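PDB 3TR0: guanylate kinase from Coxiella burnetii, which catalyses the ATP-dependent phosphorylation of GMP to GDP, yielding ADP, and is probably essential for recycling GMP and, indirectly, cGMP. Local coordinates for residues 26-31 / 99-104; 120-125 / 178-183. All blocks are in the same frame, centred on the assembly; numbering follows the deposited sequence.

Contact 1: residues 26-31 / 99-104. With 5GP (guanosine-5'-monophosphate), chain D.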
loop_
_atom_site.group_PDB
_atom_site.type_symbol
_atom_site.label_atom_id
_atom_site.label_comp_id
_atom_site.label_asym_id
_atom_site.label_seq_id
_atom_site.Cartn_x
_atom_site.Cartn_y
_atom_site.Cartn_z
ATOM N N ALA A 26 -2.808 -13.631 13.616
ATOM C CA ALA A 26 -4.144 -13.159 13.270
ATOM C C ALA A 26 -4.203 -12.738 11.805
ATOM O O ALA A 26 -5.211 -12.944 11.131
ATOM C CB ALA A 26 -4.550 -12.006 14.167
ATOM N N LEU A 27 -3.120 -12.139 11.320
ATOM C CA LEU A 27 -3.034 -11.715 9.927
ATOM C C LEU A 27 -3.272 -12.876 8.966
ATOM O O LEU A 27 -4.031 -12.754 8.002
ATOM C CB LEU A 27 -1.668 -11.091 9.646
ATOM C CG LEU A 27 -1.410 -10.633 8.209
ATOM C CD1 LEU A 27 -2.423 -9.585 7.786
ATOM C CD2 LEU A 27 -0.002 -10.094 8.073
ATOM N N VAL A 28 -2.621 -14.004 9.224
ATOM C CA VAL A 28 -2.735 -15.147 8.319
ATOM C C VAL A 28 -4.110 -15.795 8.389
ATOM O O VAL A 28 -4.512 -16.509 7.471
ATOM C CB VAL A 28 -1.641 -16.199 8.568
ATOM C CG1 VAL A 28 -0.275 -15.580 8.375
ATOM C CG2 VAL A 28 -1.775 -16.794 9.956
ATOM N N LYS A 29 -4.833 -15.543 9.475
ATOM C CA LYS A 29 -6.192 -16.052 9.614
ATOM C C LYS A 29 -7.178 -15.198 8.829
ATOM O O LYS A 29 -8.217 -15.683 8.381
ATOM C CB LYS A 29 -6.601 -16.107 11.090
ATOM C CG LYS A 29 -6.457 -17.483 11.713
ATOM C CD LYS A 29 -5.151 -18.131 11.290
ATOM C CE LYS A 29 -5.116 -19.605 11.653
ATOM N NZ LYS A 29 -3.919 -20.279 11.077
ATOM N N ALA A 30 -6.839 -13.926 8.656
ATOM C CA ALA A 30 -7.720 -12.976 7.985
ATOM C C ALA A 30 -7.523 -12.947 6.470
ATOM O O ALA A 30 -8.436 -12.583 5.727
ATOM C CB ALA A 30 -7.526 -11.588 8.568
ATOM N N LEU A 31 -6.333 -13.326 6.016
ATOM C CA LEU A 31 -5.999 -13.277 4.597
ATOM C C LEU A 31 -5.783 -14.657 4.003
ATOM O O LEU A 31 -5.361 -15.584 4.691
ATOM C CB LEU A 31 -4.735 -12.443 4.372
ATOM C CG LEU A 31 -4.842 -10.922 4.440
ATOM C CD1 LEU A 31 -3.460 -10.304 4.291
ATOM C CD2 LEU A 31 -5.785 -10.408 3.367
ATOM N N ASP A 99 2.173 -15.561 -0.934
ATOM C CA ASP A 99 3.045 -14.607 -0.270
ATOM C C ASP A 99 3.587 -15.238 1.000
ATOM O O ASP A 99 2.981 -16.154 1.553
ATOM C CB ASP A 99 2.287 -13.318 0.048
ATOM C CG ASP A 99 1.745 -12.654 -1.198
ATOM O OD1 ASP A 99 2.568 -12.215 -2.029
ATOM O OD2 ASP A 99 0.507 -12.584 -1.354
ATOM N N VAL A 100 4.738 -14.761 1.452
ATOM C CA VAL A 100 5.360 -15.330 2.638
ATOM C C VAL A 100 5.649 -14.242 3.650
ATOM O O VAL A 100 6.192 -13.194 3.309
ATOM C CB VAL A 100 6.669 -16.048 2.305
ATOM C CG1 VAL A 100 7.384 -16.471 3.592
ATOM C CG2 VAL A 100 6.397 -17.264 1.416
ATOM N N LEU A 101 5.274 -14.502 4.896
ATOM C CA LEU A 101 5.580 -13.600 5.994
ATOM C C LEU A 101 6.859 -14.040 6.680
ATOM O O LEU A 101 7.002 -15.207 7.049
ATOM C CB LEU A 101 4.432 -13.590 6.998
ATOM C CG LEU A 101 3.195 -12.834 6.520
ATOM C CD1 LEU A 101 1.953 -13.321 7.233
ATOM C CD2 LEU A 101 3.396 -11.347 6.730
ATOM N N LEU A 102 7.792 -13.109 6.836
ATOM C CA LEU A 102 9.042 -13.398 7.531
ATOM C C LEU A 102 9.117 -12.584 8.817
ATOM O O LEU A 102 9.265 -11.362 8.784
ATOM C CB LEU A 102 10.243 -13.081 6.637
ATOM C CG LEU A 102 10.331 -13.821 5.293
ATOM C CD1 LEU A 102 11.466 -13.264 4.442
ATOM C CD2 LEU A 102 10.511 -15.302 5.522
ATOM N N GLU A 103 8.997 -13.264 9.953
ATOM C CA GLU A 103 9.141 -12.603 11.242
ATOM C C GLU A 103 10.603 -12.676 11.625
ATOM O O GLU A 103 11.033 -13.640 12.257
ATOM C CB GLU A 103 8.305 -13.307 12.304
ATOM C CG GLU A 103 6.819 -13.332 12.033
ATOM C CD GLU A 103 6.060 -14.104 13.097
ATOM O OE1 GLU A 103 6.241 -15.337 13.180
ATOM O OE2 GLU A 103 5.295 -13.477 13.857
ATOM N N ILE A 104 11.372 -11.674 11.216
ATOM C CA ILE A 104 12.817 -11.696 11.394
ATOM C C ILE A 104 13.310 -10.355 11.917
ATOM O O ILE A 104 12.588 -9.365 11.855
ATOM C CB ILE A 104 13.537 -12.035 10.077
ATOM C CG1 ILE A 104 13.168 -11.027 8.988
ATOM C CG2 ILE A 104 13.179 -13.449 9.619
ATOM C CD1 ILE A 104 13.825 -11.304 7.647
HETATM P P 5GP D . 12.464 -15.204 20.289
HETATM O O1P 5GP D . 11.340 -16.134 19.905
HETATM O O2P 5GP D . 13.735 -15.807 20.825
HETATM O O3P 5GP D . 11.924 -14.178 21.260
HETATM O "O5'" 5GP D . 12.802 -14.253 19.059
HETATM C "C5'" 5GP D . 13.973 -13.456 19.053
HETATM C "C4'" 5GP D . 14.012 -12.555 17.848
HETATM O "O4'" 5GP D . 14.761 -13.192 16.794
HETATM C "C3'" 5GP D . 12.668 -12.259 17.205
HETATM O "O3'" 5GP D . 11.949 -11.237 17.873
HETATM C "C2'" 5GP D . 13.040 -11.901 15.771
HETATM O "O2'" 5GP D . 13.391 -10.528 15.679
HETATM C "C1'" 5GP D . 14.308 -12.733 15.545
HETATM N N9 5GP D . 14.072 -13.896 14.671
HETATM C C8 5GP D . 13.249 -14.939 14.843
HETATM N N7 5GP D . 13.389 -15.776 13.783
HETATM C C5 5GP D . 14.312 -15.234 12.952
HETATM C C6 5GP D . 14.872 -15.603 11.734
HETATM O O6 5GP D . 14.526 -16.663 11.156
HETATM N N1 5GP D . 15.793 -14.810 11.175
HETATM C C2 5GP D . 16.185 -13.668 11.759
HETATM N N2 5GP D . 17.117 -12.874 11.182
HETATM N N3 5GP D . 15.659 -13.285 12.935
HETATM C C4 5GP D . 14.733 -14.059 13.536
#
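In the P-loop kinase core, the helix that follows the phosphate-binding loop lies against the central parallel sheet, and Leu27 and Val28 near the end of that helix meet Leu101 on strand 99-103. The backbones stay well apart, with 8.8 Å between Val28 CA and Leu101 CA, and the space is bridged by branched side chains alone. Leu101 offers both methyls. Its CD1 reaches Val28 CG1 at 3.4 Å, tighter than ordinary carbon contact, and also comes within 3.9 Å of Leu27 CD2. The other methyl, Leu101 CD2, approaches the same Leu27 CD2 at 3.9 Å, so this single methyl of Leu27 touches both tips of the Leu101 fork. With CG of Leu101 beside its backbone N (chi1 -74°), both methyls of the fork are brought to the helix, and the side chains of Leu27 and Leu101 meet at a slant. Val24 and Ile34 also pack on Leu101, and Ile36 on Val28, joining the helix to the edge strand as well. Three residues on, the chain reaches the GMP pocket. Ile104 CG2 lies under the face of the guanine six-membered ring, 3.3 Å from N1 of the nucleotide, and Ile104 CB is 3.5 Å from C2. The ligand's polar groups are held by other residues, among them Glu74, Tyr83, Ser39 and Tyr55. No hydrogen bond crosses between the two segments; helix and strand are held together here by close apolar packing, which depends on shape rather than on bond direction.

Contact 2: residues 120-125 / 178-183; sequences LSIFIL and QNLIHI
No ring or amide enters the interface where Ile122 and Ile124 meet Leu180 and Ile183; the flat groups lie outside it. On one face of the His182 imidazole sits Gln178 NE2, 3.4 Å above the plane and displaced toward the rim, while His182 ND1 is hydrogen-bonded to His182 ND1 of the second subunit, and the two imidazoles meet with planes about 60° apart. The ring of Phe123 makes an edge-to-face contact with Phe164. Between strand and helix the contact is wholly aliphatic. Leu180 meets the strand through CD2, which touches Ile122 CG2 at 3.8 Å and Ile124 CD1 at 4.0 Å, the side chains of Ile124 and Leu180 crossing at about a right angle. One turn further along, Ile183 and Ile122 reach toward each other tip to tip, with Ile183 CG2 3.8 Å from Ile122 CD1. In Ile122 the CG1 branch stands beside the backbone N (chi1 -54°); CG2 goes to Leu180, while CD1 meets both Ile183 CG2 and Leu180 CD2, 3.9 Å from the latter. Ile12 and Val168 of the neighbouring strands also pack on Ile122. The segment axes approach to 10.8 Å and run nearly antiparallel, at 167°, the arrangement of an α/β P-loop fold in which helix 173-187 covers one face of the parallel sheet.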
loop_
_atom_site.group_PDB
_atom_site.type_symbol
_atom_site.label_atom_id
_atom_site.label_comp_id
_atom_site.label_asym_id
_atom_site.label_seq_id
_atom_site.Cartn_x
_atom_site.Cartn_y
_atom_site.Cartn_z
ATOM N N LEU A 120 8.640 -6.145 0.858
ATOM C CA LEU A 120 8.167 -5.020 1.657
ATOM C C LEU A 120 8.434 -5.316 3.124
ATOM O O LEU A 120 8.300 -6.456 3.566
ATOM C CB LEU A 120 6.672 -4.779 1.434
ATOM C CG LEU A 120 6.239 -4.250 0.061
ATOM C CD1 LEU A 120 4.754 -3.916 0.073
ATOM C CD2 LEU A 120 7.057 -3.032 -0.331
ATOM N N SER A 121 8.823 -4.296 3.881
ATOM C CA SER A 121 9.120 -4.496 5.291
ATOM C C SER A 121 8.256 -3.596 6.175
ATOM O O SER A 121 8.008 -2.433 5.845
ATOM C CB SER A 121 10.619 -4.302 5.568
ATOM O OG SER A 121 11.047 -2.999 5.220
ATOM N N ILE A 122 7.784 -4.162 7.284
ATOM C CA ILE A 122 6.898 -3.473 8.216
ATOM C C ILE A 122 7.491 -3.554 9.618
ATOM O O ILE A 122 7.844 -4.641 10.083
ATOM C CB ILE A 122 5.516 -4.155 8.265
ATOM C CG1 ILE A 122 4.923 -4.275 6.860
ATOM C CG2 ILE A 122 4.582 -3.417 9.221
ATOM C CD1 ILE A 122 3.721 -5.202 6.777
ATOM N N PHE A 123 7.604 -2.413 10.291
ATOM C CA PHE A 123 8.105 -2.394 11.659
ATOM C C PHE A 123 6.962 -2.149 12.636
ATOM O O PHE A 123 6.220 -1.179 12.504
ATOM C CB PHE A 123 9.193 -1.328 11.832
ATOM C CG PHE A 123 10.086 -1.568 13.021
ATOM C CD1 PHE A 123 11.310 -2.199 12.865
ATOM C CD2 PHE A 123 9.692 -1.184 14.290
ATOM C CE1 PHE A 123 12.137 -2.428 13.953
ATOM C CE2 PHE A 123 10.510 -1.414 15.383
ATOM C CZ PHE A 123 11.731 -2.042 15.212
ATOM N N ILE A 124 6.817 -3.035 13.617
ATOM C CA ILE A 124 5.771 -2.885 14.614
ATOM C C ILE A 124 6.311 -2.151 15.836
ATOM O O ILE A 124 7.274 -2.596 16.461
ATOM C CB ILE A 124 5.215 -4.251 15.066
ATOM C CG1 ILE A 124 4.813 -5.102 13.860
ATOM C CG2 ILE A 124 4.041 -4.059 16.010
ATOM C CD1 ILE A 124 3.731 -4.492 13.016
ATOM N N LEU A 125 5.687 -1.025 16.167
ATOM C CA LEU A 125 6.093 -0.219 17.313
ATOM C C LEU A 125 5.162 -0.451 18.489
ATOM O O LEU A 125 3.952 -0.577 18.313
ATOM C CB LEU A 125 6.064 1.269 16.949
ATOM C CG LEU A 125 7.016 1.730 15.850
ATOM C CD1 LEU A 125 6.620 3.124 15.358
ATOM C CD2 LEU A 125 8.442 1.711 16.356
ATOM N N GLN A 178 -5.744 -4.830 11.158
ATOM C CA GLN A 178 -6.365 -4.204 9.990
ATOM C C GLN A 178 -5.359 -3.389 9.173
ATOM O O GLN A 178 -5.447 -3.332 7.953
ATOM C CB GLN A 178 -7.551 -3.324 10.391
ATOM C CG GLN A 178 -8.224 -2.633 9.212
ATOM C CD GLN A 178 -8.835 -3.616 8.226
ATOM O OE1 GLN A 178 -9.859 -4.241 8.510
ATOM N NE2 GLN A 178 -8.206 -3.761 7.060
ATOM N N ASN A 179 -4.407 -2.754 9.845
ATOM C CA ASN A 179 -3.380 -2.001 9.134
ATOM C C ASN A 179 -2.424 -2.905 8.367
ATOM O O ASN A 179 -2.021 -2.590 7.246
ATOM C CB ASN A 179 -2.621 -1.075 10.082
ATOM C CG ASN A 179 -3.432 0.146 10.453
ATOM O OD1 ASN A 179 -4.256 0.613 9.667
ATOM N ND2 ASN A 179 -3.211 0.667 11.650
ATOM N N LEU A 180 -2.068 -4.033 8.967
ATOM C CA LEU A 180 -1.268 -5.028 8.267
ATOM C C LEU A 180 -2.016 -5.518 7.022
ATOM O O LEU A 180 -1.421 -5.711 5.961
ATOM C CB LEU A 180 -0.921 -6.192 9.201
ATOM C CG LEU A 180 -0.040 -5.805 10.396
ATOM C CD1 LEU A 180 0.138 -6.962 11.386
ATOM C CD2 LEU A 180 1.310 -5.315 9.903
ATOM N N ILE A 181 -3.325 -5.696 7.151
ATOM C CA ILE A 181 -4.143 -6.137 6.022
ATOM C C ILE A 181 -4.142 -5.102 4.893
ATOM O O ILE A 181 -4.039 -5.460 3.725
ATOM C CB ILE A 181 -5.591 -6.445 6.458
ATOM C CG1 ILE A 181 -5.614 -7.671 7.375
ATOM C CG2 ILE A 181 -6.485 -6.670 5.243
ATOM C CD1 ILE A 181 -6.960 -7.930 8.009
ATOM N N HIS A 182 -4.245 -3.822 5.242
ATOM C CA HIS A 182 -4.154 -2.763 4.237
ATOM C C HIS A 182 -2.852 -2.875 3.453
ATOM O O HIS A 182 -2.841 -2.753 2.231
ATOM C CB HIS A 182 -4.228 -1.366 4.877
ATOM C CG HIS A 182 -5.592 -0.988 5.372
ATOM N ND1 HIS A 182 -6.747 -1.305 4.692
ATOM C CD2 HIS A 182 -5.982 -0.314 6.481
ATOM C CE1 HIS A 182 -7.790 -0.845 5.359
ATOM N NE2 HIS A 182 -7.354 -0.238 6.448
ATOM N N ILE A 183 -1.752 -3.089 4.168
ATOM C CA ILE A 183 -0.429 -3.071 3.553
ATOM C C ILE A 183 -0.247 -4.224 2.566
ATOM O O ILE A 183 0.239 -4.028 1.453
ATOM C CB ILE A 183 0.687 -3.074 4.614
ATOM C CG1 ILE A 183 0.698 -1.735 5.366
ATOM C CG2 ILE A 183 2.041 -3.338 3.968
ATOM C CD1 ILE A 183 1.424 -1.779 6.707
#

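How the contacts relate
Contacts 1 and 2 follow one another along the chain and pack helices onto the same parallel sheet, their centres 10 Å apart. The two helices also touch directly: Leu27 CD1 lies 3.7 Å from Ile181 CG1 and 4.0 Å from Leu180 CB, and Ala30 CB meets Ile181 CD1 at 3.7 Å. The apolar layers are therefore continuous, Leu27 facing strand 99-103 and helix 173-187 together. Both strands lead toward the nucleotide sites. Segment 99-104 ends in Glu103 and Ile104 of the GMP pocket, whereas in contact 2 the side chain of Ile124 packs on Ala14 of the predicted ATP-binding loop and lies about 10 Å from the bound GMP.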